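PDB 3JPZ: lombricine kinase from Urechis caupo, which catalyses the reversible transfer of a phosphoryl group between ATP and the guanidino compound lombricine, as a member of the phosphagen kinase family. Local coordinates for residues 101-106 against 336-341; 111-116 against 280-285; 303-308 against 324-329. All coordinates share one frame; numbering follows the deposited sequence.

In the fold
Contacts 2 and 3 lie in the same antiparallel sheet. Contact 2 pairs strands 113-122 and 279-285. Contact 3 pairs strands 320-325 and 304-307, and strands 279-285 and 320-325 are neighbours. In contact 1 a loop before strand 113-122 lies on helix 333-355. Leu-340 of this helix packs on Ala-280 and Val-282 of contact 2, and Phe-336 on Asn-325 and Ala-327 of contact 3. Contact 3 has its centre about 11 Å from that of the chain, contacts 1 and 2 about 19 Å. Contact 1 buries Leu-103, Val-337 and Ile-341, but Val-104 and Gly-105 are exposed. Its one amide joins apolar packing; contact 2 rests on strand bonds and valines, and contact 3 is rich in water.

Contact 1. Residues 101-106 against 336-341; sequences SKLVGG and FVQLLI
Gln-338 reaches from helix 333-355 to the backbone of Val-104 and bonds it twice. Its OE1 accepts from Val-104 N at 2.9 Å, with the N-H pointing at the oxygen at 162°. Its NE2 gives a hydrogen to Val-104 O at 3.1 Å, and that oxygen lies in the plane of the amide. The NE2 arrives in the carbonyl plane of Val-104, on a lone pair. Both amide atoms thus serve one residue, and this fixes the rotation of the flat group. CG stands anti to the backbone N (chi1 -172°), and the bend at chi2 (61°) turns the amide to the loop. A water gives a second hydrogen bond to OE1 and also donates to Lys-102 O. NE2 has another partner in Asp-342 OD1, one helical turn further on.

The loop 101-106 leads toward strand 113-122 of the phosphagen kinase catalytic fold, a strand that carries nucleotide-binding residues. The side chain of Val-337 comes within about 4 Å of the side chains of Ile-118 and Ala-280, both predicted to bind ATP.

Beside the amide the contact is apolar. Leu-103 sends both methyl branches toward the helix. CD1 meets Val-337 CG1 at 3.7 Å, and the two side chains cross at about a right angle. CD2 of Leu-103 passes Gln-338 OE1 and comes 4.0 Å from Ile-341 CD1. Helix 233-252 covers this patch too, since Phe-237 touches both Leu-103 and Val-337.

Ile-341 splits its branches between two places on the loop. CG2, anti to the backbone N, lies against the carbonyl oxygens of Val-104 and Gly-105. Ile-341 CD1, at the end of the other branch, rests 3.6 Å from Gly-106 CA.

Contact 2. Residues 111-116 against 280-285; sequences KYVKSC and ASVHVQ
The ring of Tyr-112 is met at its edge, where Gln-285 O lies in the ring plane, 3.7 Å from CD2. Its hydroxyl bonds Glu-355 OE1 on helix 333-355. The imidazole of His-283 is approached obliquely by Ser-115 OG, which stands 3.5 Å from His-283 CG. That hydroxyl sits between the backbone N and the carbonyl carbon of its own residue (chi1 62°), which sets it against the start of the His-283 side chain.

The strands run antiparallel, at 161°. Three backbone hydrogen bonds join the two segments: Gln-285 N to Tyr-112 O, just ahead of the strand, Lys-114 N to His-283 O at 2.7 Å, and His-283 N to Ser-115 O. Lys-114 and Ser-115 together face His-283, and Lys-114 has near-helical backbone angles. This is a classic beta bulge.

The other face of the pair carries Val-113, Cys-116, Val-282 and Val-284. Val-113 CG1 rests 3.7 Å from Val-282 CB, and these side chains cross at about a right angle. Val-113 CG2 turns to Val-284 CG2 at 4.1 Å. Helices 233-252 and 333-355 lie over this apolar face, with Val-233 on Val-282 and Val-344 on Val-113.

Lys-114 bends at chi2 and returns its NZ to Lys-111 O, which it meets from above the carbonyl plane at 2.8 Å.

Ser-115 and Ser-281 are ADP-binding residues, although this chain holds no ligand. The bulged strand pair therefore forms part of the nucleotide site on the antiparallel sheet of the phosphagen kinase catalytic domain.

Contact 3. Residues 303-308 against 324-329; sequences QLQKRG and SNAARL
This is an antiparallel strand pairing at one end of the main sheet, where outermost strand 304-307 meets the end of strand 320-325. Gln-305 and Ser-324 form a hydrogen-bonded pair. Gln-305 N donates to Ser-324 O at 2.8 Å, and Ser-324 N returns a bond to Gln-305 O at 3.0 Å. Ala-326 N extends the ladder to Gln-303 O. Leu-304 and Asn-325 make the non-hydrogen-bonded pair, and their side chains diverge. Leu-304 CD2 still lies close to Ser-324 O, while the residue also packs on Val-299 and Leu-347.

The side chain of Gln-305 runs out along the partner chain. Its CG, beside the backbone N (chi1 -68°), meets Ala-326 CB at 3.5 Å. Its OE1 accepts hydrogens from two waters. One also donates to Asn-325 O and accepts from Arg-328 NH2. The other donates to Ala-326 O as well, and lies over one face of the Arg-328 guanidinium, toward its rim.

Arg-328 folds back to its own segment. Its NH1 bonds Asn-325 O and Ala-327 O, each at 2.9 Å. Both oxygens lie near the guanidinium plane, but each bond arrives from above its carbonyl plane. Asn-325 OD1 accepts a hydrogen bond from Ala-280 N on the next strand.

Just past helix 295-301, Gln-303 takes a positive phi and closes the helix in a Schellman motif. Strands 304-307 and 320-325 follow each other in the chain, so their pairing is a beta-hairpin with a long connection. That connection carries Thr-309, Gly-310 and Glu-312, which bind ADP together with Arg-307 in the phosphagen kinase nucleotide site.

Contact 1. Residues 101-106 against 336-341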
ATOM      1  N   SER A 101     -32.102  13.112  25.516  1.00 15.38           N
ATOM      2  CA  SER A 101     -32.964  13.447  26.652  1.00 20.70           C
ATOM      3  C   SER A 101     -32.878  12.402  27.770  1.00 18.36           C
ATOM      4  O   SER A 101     -33.202  12.690  28.922  1.00 24.40           O
ATOM      5  CB  SER A 101     -34.420  13.619  26.200  1.00 25.02           C
ATOM      6  OG  SER A 101     -35.064  12.373  25.992  1.00 31.47           O
ATOM      7  N   LYS A 102     -32.439  11.194  27.426  1.00 17.68           N
ATOM      8  CA  LYS A 102     -32.311  10.105  28.401  1.00 20.52           C
ATOM      9  C   LYS A 102     -31.066  10.261  29.278  1.00 25.91           C
ATOM     10  O   LYS A 102     -30.853   9.490  30.214  1.00 24.36           O
ATOM     11  CB  LYS A 102     -32.263   8.744  27.695  1.00 23.31           C
ATOM     12  CG  LYS A 102     -33.578   8.311  27.066  1.00 29.31           C
ATOM     13  CD  LYS A 102     -33.413   7.059  26.207  1.00 32.94           C
ATOM     14  CE  LYS A 102     -33.390   5.780  27.042  1.00 33.64           C
ATOM     15  NZ  LYS A 102     -33.638   4.560  26.216  1.00 33.15           N
ATOM     16  N   LEU A 103     -30.254  11.266  28.979  1.00 13.80           N
ATOM     17  CA  LEU A 103     -28.977  11.436  29.657  1.00 16.29           C
ATOM     18  C   LEU A 103     -29.129  12.087  31.019  1.00 16.21           C
ATOM     19  O   LEU A 103     -30.028  12.893  31.244  1.00 22.23           O
ATOM     20  CB  LEU A 103     -28.029  12.279  28.806  1.00 12.87           C
ATOM     21  CG  LEU A 103     -27.447  11.599  27.573  1.00 15.98           C
ATOM     22  CD1 LEU A 103     -26.551  12.566  26.819  1.00 19.87           C
ATOM     23  CD2 LEU A 103     -26.674  10.355  27.969  1.00 12.46           C
ATOM     24  N   VAL A 104     -28.219  11.742  31.917  1.00 20.57           N
ATOM     25  CA  VAL A 104     -28.219  12.286  33.265  1.00 21.65           C
ATOM     26  C   VAL A 104     -26.915  13.024  33.505  1.00 14.51           C
ATOM     27  O   VAL A 104     -25.843  12.424  33.422  1.00 11.80           O
ATOM     28  CB  VAL A 104     -28.366  11.164  34.312  1.00 17.13           C
ATOM     29  CG1 VAL A 104     -28.303  11.733  35.732  1.00 22.59           C
ATOM     30  CG2 VAL A 104     -29.668  10.407  34.086  1.00 34.62           C
ATOM     31  N   GLY A 105     -27.004  14.326  33.777  1.00 18.83           N
ATOM     32  CA  GLY A 105     -25.843  15.122  34.145  1.00 23.28           C
ATOM     33  C   GLY A 105     -24.862  15.406  33.018  1.00 17.19           C
ATOM     34  O   GLY A 105     -23.666  15.587  33.253  1.00 26.12           O
ATOM     35  N   GLY A 106     -25.367  15.480  31.792  1.00 11.99           N
ATOM     36  CA  GLY A 106     -24.505  15.650  30.632  1.00 22.32           C
ATOM     37  C   GLY A 106     -23.933  17.042  30.418  1.00 26.12           C
ATOM     38  O   GLY A 106     -23.647  17.417  29.285  1.00 24.68           O
ATOM     39  N   PHE A 336     -23.097   4.715  26.335  1.00 17.59           N
ATOM     40  CA  PHE A 336     -21.672   5.006  26.309  1.00 20.54           C
ATOM     41  C   PHE A 336     -21.409   6.447  26.688  1.00 11.91           C
ATOM     42  O   PHE A 336     -20.442   6.744  27.397  1.00 13.08           O
ATOM     43  CB  PHE A 336     -21.076   4.707  24.936  1.00 19.59           C
ATOM     44  CG  PHE A 336     -20.620   3.294  24.780  1.00 16.07           C
ATOM     45  CD1 PHE A 336     -21.109   2.504  23.765  1.00 12.25           C
ATOM     46  CD2 PHE A 336     -19.697   2.753  25.662  1.00 16.52           C
ATOM     47  CE1 PHE A 336     -20.680   1.200  23.619  1.00 12.74           C
ATOM     48  CE2 PHE A 336     -19.267   1.446  25.525  1.00 17.48           C
ATOM     49  CZ  PHE A 336     -19.758   0.672  24.496  1.00 12.66           C
ATOM     50  N   VAL A 337     -22.258   7.340  26.194  1.00 11.78           N
ATOM     51  CA  VAL A 337     -22.210   8.738  26.583  1.00 11.64           C
ATOM     52  C   VAL A 337     -22.437   8.870  28.086  1.00 12.81           C
ATOM     53  O   VAL A 337     -21.812   9.709  28.730  1.00 12.14           O
ATOM     54  CB  VAL A 337     -23.282   9.585  25.849  1.00 11.67           C
ATOM     55  CG1 VAL A 337     -23.180  11.041  26.266  1.00 12.45           C
ATOM     56  CG2 VAL A 337     -23.134   9.452  24.346  1.00 12.01           C
ATOM     57  N   GLN A 338     -23.327   8.046  28.640  1.00 17.53           N
ATOM     58  CA  GLN A 338     -23.605   8.086  30.073  1.00 11.96           C
ATOM     59  C   GLN A 338     -22.415   7.567  30.865  1.00 17.56           C
ATOM     60  O   GLN A 338     -22.095   8.087  31.940  1.00 12.25           O
ATOM     61  CB  GLN A 338     -24.846   7.273  30.424  1.00 12.17           C
ATOM     62  CG  GLN A 338     -25.251   7.456  31.866  1.00 12.29           C
ATOM     63  CD  GLN A 338     -25.576   8.889  32.166  1.00 18.01           C
ATOM     64  OE1 GLN A 338     -26.449   9.467  31.532  1.00 12.20           O
ATOM     65  NE2 GLN A 338     -24.865   9.483  33.132  1.00 12.47           N
ATOM     66  N   LEU A 339     -21.761   6.546  30.317  1.00 19.81           N
ATOM     67  CA  LEU A 339     -20.570   5.971  30.932  0.70 21.69           C
ATOM     68  C   LEU A 339     -19.445   7.000  30.960  1.00 12.25           C
ATOM     69  O   LEU A 339     -18.680   7.072  31.920  1.00 16.44           O
ATOM     70  CB  LEU A 339     -20.120   4.715  30.174  0.70 12.60           C
ATOM     71  CG  LEU A 339     -18.750   4.163  30.596  0.70 18.93           C
ATOM     72  CD1 LEU A 339     -18.813   3.619  32.017  0.70 12.56           C
ATOM     73  CD2 LEU A 339     -18.273   3.093  29.634  0.70 23.75           C
ATOM     74  N   LEU A 340     -19.350   7.800  29.903  1.00 14.20           N
ATOM     75  CA  LEU A 340     -18.364   8.871  29.835  1.00 11.75           C
ATOM     76  C   LEU A 340     -18.712   9.962  30.832  1.00 11.71           C
ATOM     77  O   LEU A 340     -17.863  10.452  31.576  1.00 11.86           O
ATOM     78  CB  LEU A 340     -18.317   9.481  28.433  1.00 13.46           C
ATOM     79  CG  LEU A 340     -17.376  10.676  28.280  1.00 11.63           C
ATOM     80  CD1 LEU A 340     -15.930  10.227  28.251  1.00 11.48           C
ATOM     81  CD2 LEU A 340     -17.698  11.449  27.020  1.00 12.07           C
ATOM     82  N   ILE A 341     -19.974  10.352  30.833  1.00 12.42           N
ATOM     83  CA  ILE A 341     -20.463  11.324  31.797  1.00 11.70           C
ATOM     84  C   ILE A 341     -20.096  10.882  33.217  1.00 16.07           C
ATOM     85  O   ILE A 341     -19.514  11.640  33.972  1.00 12.54           O
ATOM     86  CB  ILE A 341     -21.980  11.497  31.674  1.00 11.65           C
ATOM     87  CG1 ILE A 341     -22.320  12.170  30.349  1.00 11.91           C
ATOM     88  CG2 ILE A 341     -22.507  12.315  32.811  1.00 11.75           C
ATOM     89  CD1 ILE A 341     -23.778  12.161  30.010  1.00 11.70           C
TER
HETATM   90  O   HOH W   1     -28.627   7.968  30.433  1.00 17.91           O

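Contact 2. Residues 111-116 against 280-285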
ATOM      1  N   LYS A 111     -14.733  24.475  33.954  1.00 20.01           N
ATOM      2  CA  LYS A 111     -13.405  24.746  34.499  1.00 18.50           C
ATOM      3  C   LYS A 111     -12.511  23.529  34.272  1.00 13.33           C
ATOM      4  O   LYS A 111     -11.285  23.629  34.241  1.00 19.56           O
ATOM      5  CB  LYS A 111     -13.484  25.067  35.989  1.00 21.74           C
ATOM      6  CG  LYS A 111     -14.114  26.421  36.292  1.00 25.15           C
ATOM      7  CD  LYS A 111     -14.056  26.761  37.776  1.00 13.94           C
ATOM      8  CE  LYS A 111     -14.993  25.904  38.595  1.00 14.96           C
ATOM      9  NZ  LYS A 111     -16.393  26.078  38.165  1.00 24.82           N
ATOM     10  N   TYR A 112     -13.142  22.375  34.119  1.00 11.99           N
ATOM     11  CA  TYR A 112     -12.416  21.130  33.948  1.00 14.79           C
ATOM     12  C   TYR A 112     -12.563  20.589  32.526  1.00 12.20           C
ATOM     13  O   TYR A 112     -11.563  20.343  31.851  1.00 13.03           O
ATOM     14  CB  TYR A 112     -12.874  20.123  35.007  1.00 11.88           C
ATOM     15  CG  TYR A 112     -12.586  20.616  36.412  1.00 13.24           C
ATOM     16  CD1 TYR A 112     -13.544  21.306  37.135  1.00 11.64           C
ATOM     17  CD2 TYR A 112     -11.338  20.425  36.995  1.00 12.93           C
ATOM     18  CE1 TYR A 112     -13.279  21.768  38.419  1.00 11.81           C
ATOM     19  CE2 TYR A 112     -11.060  20.897  38.275  1.00 12.09           C
ATOM     20  CZ  TYR A 112     -12.035  21.560  38.977  1.00 12.38           C
ATOM     21  OH  TYR A 112     -11.766  22.018  40.248  1.00 12.68           O
ATOM     22  N   VAL A 113     -13.797  20.428  32.052  1.00 11.83           N
ATOM     23  CA  VAL A 113     -14.003  19.943  30.693  1.00 11.39           C
ATOM     24  C   VAL A 113     -13.955  21.074  29.675  1.00 15.00           C
ATOM     25  O   VAL A 113     -14.795  21.977  29.694  1.00 20.49           O
ATOM     26  CB  VAL A 113     -15.327  19.169  30.555  1.00 15.18           C
ATOM     27  CG1 VAL A 113     -15.543  18.747  29.115  1.00 11.44           C
ATOM     28  CG2 VAL A 113     -15.312  17.960  31.458  1.00 11.06           C
ATOM     29  N   LYS A 114     -12.969  21.002  28.781  1.00 12.37           N
ATOM     30  CA  LYS A 114     -12.687  22.053  27.814  1.00 12.62           C
ATOM     31  C   LYS A 114     -13.457  21.874  26.513  1.00 12.35           C
ATOM     32  O   LYS A 114     -13.737  22.839  25.814  1.00 13.67           O
ATOM     33  CB  LYS A 114     -11.187  22.087  27.517  1.00 12.83           C
ATOM     34  CG  LYS A 114     -10.323  22.200  28.770  1.00 12.48           C
ATOM     35  CD  LYS A 114     -10.743  23.404  29.598  1.00 13.66           C
ATOM     36  CE  LYS A 114      -9.962  23.508  30.907  1.00 18.62           C
ATOM     37  NZ  LYS A 114     -10.443  24.656  31.729  1.00 32.40           N
ATOM     38  N   SER A 115     -13.795  20.637  26.188  1.00 15.06           N
ATOM     39  CA  SER A 115     -14.550  20.349  24.972  1.00 12.08           C
ATOM     40  C   SER A 115     -15.067  18.923  25.006  1.00 16.14           C
ATOM     41  O   SER A 115     -14.652  18.120  25.833  1.00 17.56           O
ATOM     42  CB  SER A 115     -13.685  20.549  23.730  1.00 12.30           C
ATOM     43  OG  SER A 115     -12.575  19.672  23.733  1.00 18.04           O
ATOM     44  N   CYS A 116     -15.994  18.638  24.101  0.80 12.52           N
ATOM     45  CA  CYS A 116     -16.574  17.321  23.966  0.80 18.01           C
ATOM     46  C   CYS A 116     -16.812  17.063  22.493  0.80 14.19           C
ATOM     47  O   CYS A 116     -17.189  17.971  21.746  0.80 16.23           O
ATOM     48  CB  CYS A 116     -17.921  17.234  24.693  0.80 13.73           C
ATOM     49  SG  CYS A 116     -18.007  18.083  26.276  0.80 25.48           S
ATOM     50  N   ALA A 280     -17.149   8.742  22.293  1.00 11.10           N
ATOM     51  CA  ALA A 280     -17.528   9.914  23.060  1.00 10.90           C
ATOM     52  C   ALA A 280     -16.324  10.316  23.889  1.00 11.17           C
ATOM     53  O   ALA A 280     -15.743   9.498  24.615  1.00 11.28           O
ATOM     54  CB  ALA A 280     -18.720   9.598  23.955  1.00 13.82           C
ATOM     55  N   SER A 281     -15.940  11.577  23.777  0.80 10.82           N
ATOM     56  CA  SER A 281     -14.747  12.063  24.446  0.80 12.66           C
ATOM     57  C   SER A 281     -14.980  13.446  25.019  0.80 12.92           C
ATOM     58  O   SER A 281     -15.878  14.171  24.582  0.80 10.61           O
ATOM     59  CB  SER A 281     -13.575  12.105  23.465  0.80 10.93           C
ATOM     60  OG  SER A 281     -13.879  12.936  22.360  0.80 11.10           O
ATOM     61  N   VAL A 282     -14.178  13.795  26.016  1.00 11.11           N
ATOM     62  CA  VAL A 282     -14.053  15.165  26.456  1.00 10.85           C
ATOM     63  C   VAL A 282     -12.569  15.457  26.509  1.00 19.85           C
ATOM     64  O   VAL A 282     -11.746  14.543  26.584  1.00 13.34           O
ATOM     65  CB  VAL A 282     -14.589  15.411  27.874  1.00 10.62           C
ATOM     66  CG1 VAL A 282     -16.017  14.973  28.011  1.00 13.70           C
ATOM     67  CG2 VAL A 282     -13.682  14.726  28.904  1.00 13.14           C
ATOM     68  N   HIS A 283     -12.221  16.730  26.470  1.00 11.02           N
ATOM     69  CA  HIS A 283     -10.906  17.148  26.907  1.00 10.99           C
ATOM     70  C   HIS A 283     -11.109  17.626  28.321  1.00 10.79           C
ATOM     71  O   HIS A 283     -11.941  18.485  28.557  1.00 10.93           O
ATOM     72  CB  HIS A 283     -10.384  18.273  26.022  1.00 17.33           C
ATOM     73  CG  HIS A 283      -9.793  17.792  24.739  1.00 11.62           C
ATOM     74  ND1 HIS A 283      -9.032  18.599  23.923  1.00 11.99           N
ATOM     75  CD2 HIS A 283      -9.827  16.578  24.144  1.00 11.67           C
ATOM     76  CE1 HIS A 283      -8.632  17.905  22.873  1.00 12.29           C
ATOM     77  NE2 HIS A 283      -9.098  16.675  22.985  1.00 12.13           N
ATOM     78  N   VAL A 284     -10.381  17.059  29.272  1.00 11.22           N
ATOM     79  CA  VAL A 284     -10.585  17.434  30.664  1.00 10.86           C
ATOM     80  C   VAL A 284      -9.267  17.652  31.393  1.00 11.89           C
ATOM     81  O   VAL A 284      -8.343  16.840  31.310  1.00 11.78           O
ATOM     82  CB  VAL A 284     -11.460  16.395  31.411  1.00 10.43           C
ATOM     83  CG1 VAL A 284     -10.882  15.002  31.276  1.00 10.48           C
ATOM     84  CG2 VAL A 284     -11.623  16.793  32.878  1.00 13.71           C
ATOM     85  N   GLN A 285      -9.196  18.770  32.106  1.00 10.76           N
ATOM     86  CA  GLN A 285      -7.997  19.147  32.832  1.00 11.36           C
ATOM     87  C   GLN A 285      -7.941  18.468  34.197  1.00 13.78           C
ATOM     88  O   GLN A 285      -8.876  18.566  34.992  1.00 21.07           O
ATOM     89  CB  GLN A 285      -7.963  20.663  32.995  1.00 10.90           C
ATOM     90  CG  GLN A 285      -6.617  21.219  33.421  1.00 11.56           C
ATOM     91  CD  GLN A 285      -6.557  22.720  33.285  1.00 19.51           C
ATOM     92  OE1 GLN A 285      -5.572  23.270  32.794  1.00 20.60           O
ATOM     93  NE2 GLN A 285      -7.621  23.391  33.702  1.00 12.57           N
TER

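Contact 3. Residues 303-308 against 324-329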
ATOM      1  N   GLN A 303     -13.586   2.241  32.642  1.00 11.45           N
ATOM      2  CA  GLN A 303     -13.830   1.819  31.268  1.00 15.92           C
ATOM      3  C   GLN A 303     -13.531   2.941  30.285  1.00 23.09           C
ATOM      4  O   GLN A 303     -14.192   3.077  29.252  1.00 10.89           O
ATOM      5  CB  GLN A 303     -15.274   1.360  31.092  1.00 16.64           C
ATOM      6  CG  GLN A 303     -15.594   0.084  31.834  1.00 18.02           C
ATOM      7  CD  GLN A 303     -17.001  -0.388  31.564  1.00 28.41           C
ATOM      8  OE1 GLN A 303     -17.955   0.103  32.161  1.00 32.13           O
ATOM      9  NE2 GLN A 303     -17.139  -1.348  30.661  1.00 30.27           N
ATOM     10  N   LEU A 304     -12.533   3.744  30.614  1.00 10.97           N
ATOM     11  CA  LEU A 304     -12.172   4.866  29.780  1.00 12.52           C
ATOM     12  C   LEU A 304     -10.789   4.697  29.170  1.00 11.19           C
ATOM     13  O   LEU A 304      -9.942   3.981  29.693  1.00 11.53           O
ATOM     14  CB  LEU A 304     -12.206   6.150  30.599  1.00 11.39           C
ATOM     15  CG  LEU A 304     -13.538   6.487  31.271  1.00 11.23           C
ATOM     16  CD1 LEU A 304     -13.310   7.583  32.282  1.00 10.79           C
ATOM     17  CD2 LEU A 304     -14.578   6.893  30.231  1.00 16.20           C
ATOM     18  N   GLN A 305     -10.573   5.377  28.059  1.00 11.79           N
ATOM     19  CA  GLN A 305      -9.252   5.495  27.471  1.00 16.97           C
ATOM     20  C   GLN A 305      -8.785   6.941  27.519  1.00 22.70           C
ATOM     21  O   GLN A 305      -9.586   7.882  27.543  1.00 11.33           O
ATOM     22  CB  GLN A 305      -9.248   5.010  26.033  1.00 12.14           C
ATOM     23  CG  GLN A 305      -9.465   3.532  25.888  1.00 17.39           C
ATOM     24  CD  GLN A 305      -9.223   3.077  24.475  1.00 21.36           C
ATOM     25  OE1 GLN A 305     -10.030   3.337  23.582  1.00 12.25           O
ATOM     26  NE2 GLN A 305      -8.099   2.405  24.257  1.00 15.26           N
ATOM     27  N   LYS A 306      -7.470   7.101  27.510  1.00 11.94           N
ATOM     28  CA  LYS A 306      -6.845   8.368  27.793  1.00 12.60           C
ATOM     29  C   LYS A 306      -5.680   8.591  26.846  1.00 11.99           C
ATOM     30  O   LYS A 306      -4.914   7.666  26.548  1.00 13.35           O
ATOM     31  CB  LYS A 306      -6.343   8.358  29.237  1.00 12.11           C
ATOM     32  CG  LYS A 306      -5.318   9.412  29.556  1.00 14.08           C
ATOM     33  CD  LYS A 306      -4.948   9.393  31.049  1.00 11.96           C
ATOM     34  CE  LYS A 306      -4.340   8.074  31.454  1.00 12.19           C
ATOM     35  NZ  LYS A 306      -2.994   7.869  30.869  1.00 12.75           N
ATOM     36  N   ARG A 307      -5.557   9.823  26.377  1.00 12.19           N
ATOM     37  CA  ARG A 307      -4.428  10.239  25.567  1.00 12.28           C
ATOM     38  C   ARG A 307      -4.309  11.744  25.690  1.00 12.83           C
ATOM     39  O   ARG A 307      -5.119  12.382  26.371  1.00 12.21           O
ATOM     40  CB  ARG A 307      -4.595   9.795  24.108  1.00 12.63           C
ATOM     41  CG  ARG A 307      -5.749  10.437  23.366  1.00 12.13           C
ATOM     42  CD  ARG A 307      -5.958   9.767  22.032  1.00 12.17           C
ATOM     43  NE  ARG A 307      -6.890  10.487  21.173  1.00 13.36           N
ATOM     44  CZ  ARG A 307      -7.419   9.986  20.059  1.00 13.38           C
ATOM     45  NH1 ARG A 307      -7.111   8.759  19.673  1.00 16.66           N
ATOM     46  NH2 ARG A 307      -8.260  10.708  19.330  1.00 12.53           N
ATOM     47  N   GLY A 308      -3.287  12.311  25.060  1.00 20.66           N
ATOM     48  CA  GLY A 308      -3.100  13.744  25.076  1.00 21.19           C
ATOM     49  C   GLY A 308      -4.138  14.386  24.181  1.00 25.23           C
ATOM     50  O   GLY A 308      -4.969  13.697  23.575  1.00 20.71           O
ATOM     51  N   SER A 324     -12.167   9.140  26.809  0.70 11.98           N
ATOM     52  CA  SER A 324     -13.218   8.583  25.978  0.70 12.87           C
ATOM     53  C   SER A 324     -13.675   7.248  26.541  0.70 17.13           C
ATOM     54  O   SER A 324     -13.026   6.674  27.417  0.70 11.96           O
ATOM     55  CB  SER A 324     -12.711   8.393  24.549  0.70 11.99           C
ATOM     56  OG  SER A 324     -11.533   7.604  24.529  0.70 11.71           O
ATOM     57  N   ASN A 325     -14.805   6.762  26.049  1.00 11.70           N
ATOM     58  CA  ASN A 325     -15.215   5.416  26.373  1.00 11.88           C
ATOM     59  C   ASN A 325     -14.281   4.470  25.640  1.00 11.94           C
ATOM     60  O   ASN A 325     -13.840   4.764  24.528  1.00 13.45           O
ATOM     61  CB  ASN A 325     -16.672   5.170  25.996  1.00 12.32           C
ATOM     62  CG  ASN A 325     -16.962   5.499  24.557  1.00 11.79           C
ATOM     63  OD1 ASN A 325     -16.807   6.633  24.128  1.00 12.88           O
ATOM     64  ND2 ASN A 325     -17.407   4.509  23.806  1.00 12.94           N
ATOM     65  N   ALA A 326     -13.958   3.353  26.280  1.00 12.93           N
ATOM     66  CA  ALA A 326     -13.027   2.376  25.725  1.00 13.10           C
ATOM     67  C   ALA A 326     -13.734   1.374  24.811  1.00 12.27           C
ATOM     68  O   ALA A 326     -13.218   1.013  23.753  1.00 15.06           O
ATOM     69  CB  ALA A 326     -12.297   1.647  26.863  1.00 12.35           C
ATOM     70  N   ALA A 327     -14.912   0.930  25.226  1.00 15.69           N
ATOM     71  CA  ALA A 327     -15.661  -0.102  24.508  1.00 13.08           C
ATOM     72  C   ALA A 327     -16.513   0.479  23.381  1.00 16.87           C
ATOM     73  O   ALA A 327     -16.653   1.683  23.260  1.00 12.20           O
ATOM     74  CB  ALA A 327     -16.530  -0.865  25.469  1.00 16.85           C
ATOM     75  N   ARG A 328     -17.090  -0.400  22.567  1.00 16.46           N
ATOM     76  CA  ARG A 328     -17.871   0.021  21.404  1.00 12.58           C
ATOM     77  C   ARG A 328     -19.090  -0.850  21.206  1.00 15.56           C
ATOM     78  O   ARG A 328     -20.057  -0.431  20.566  1.00 12.95           O
ATOM     79  CB  ARG A 328     -17.015  -0.052  20.144  1.00 19.59           C
ATOM     80  CG  ARG A 328     -15.830   0.871  20.158  1.00 12.43           C
ATOM     81  CD  ARG A 328     -16.238   2.310  19.958  1.00 17.01           C
ATOM     82  NE  ARG A 328     -15.068   3.152  19.779  1.00 12.26           N
ATOM     83  CZ  ARG A 328     -14.365   3.679  20.771  1.00 16.83           C
ATOM     84  NH1 ARG A 328     -14.720   3.470  22.032  1.00 17.99           N
ATOM     85  NH2 ARG A 328     -13.307   4.425  20.499  1.00 11.70           N
ATOM     86  N   LEU A 329     -19.011  -2.072  21.732  1.00 13.10           N
ATOM     87  CA  LEU A 329     -20.105  -3.031  21.737  1.00 21.61           C
ATOM     88  C   LEU A 329     -20.670  -3.145  23.141  1.00 20.54           C
ATOM     89  O   LEU A 329     -20.013  -2.764  24.107  1.00 14.01           O
ATOM     90  CB  LEU A 329     -19.591  -4.418  21.351  1.00 22.77           C
ATOM     91  CG  LEU A 329     -19.574  -4.895  19.900  1.00 32.07           C
ATOM     92  CD1 LEU A 329     -19.172  -6.368  19.899  1.00 17.92           C
ATOM     93  CD2 LEU A 329     -20.919  -4.711  19.220  1.00 33.18           C
TER
HETATM   94  O   HOH W   2     -16.228   1.979  27.506  1.00  8.66           O
HETATM   95  O   HOH W   3     -11.617   5.423  22.764  1.00 15.18           O
HETATM   96  O   HOH W   4     -11.355   1.914  21.887  1.00 50.48           O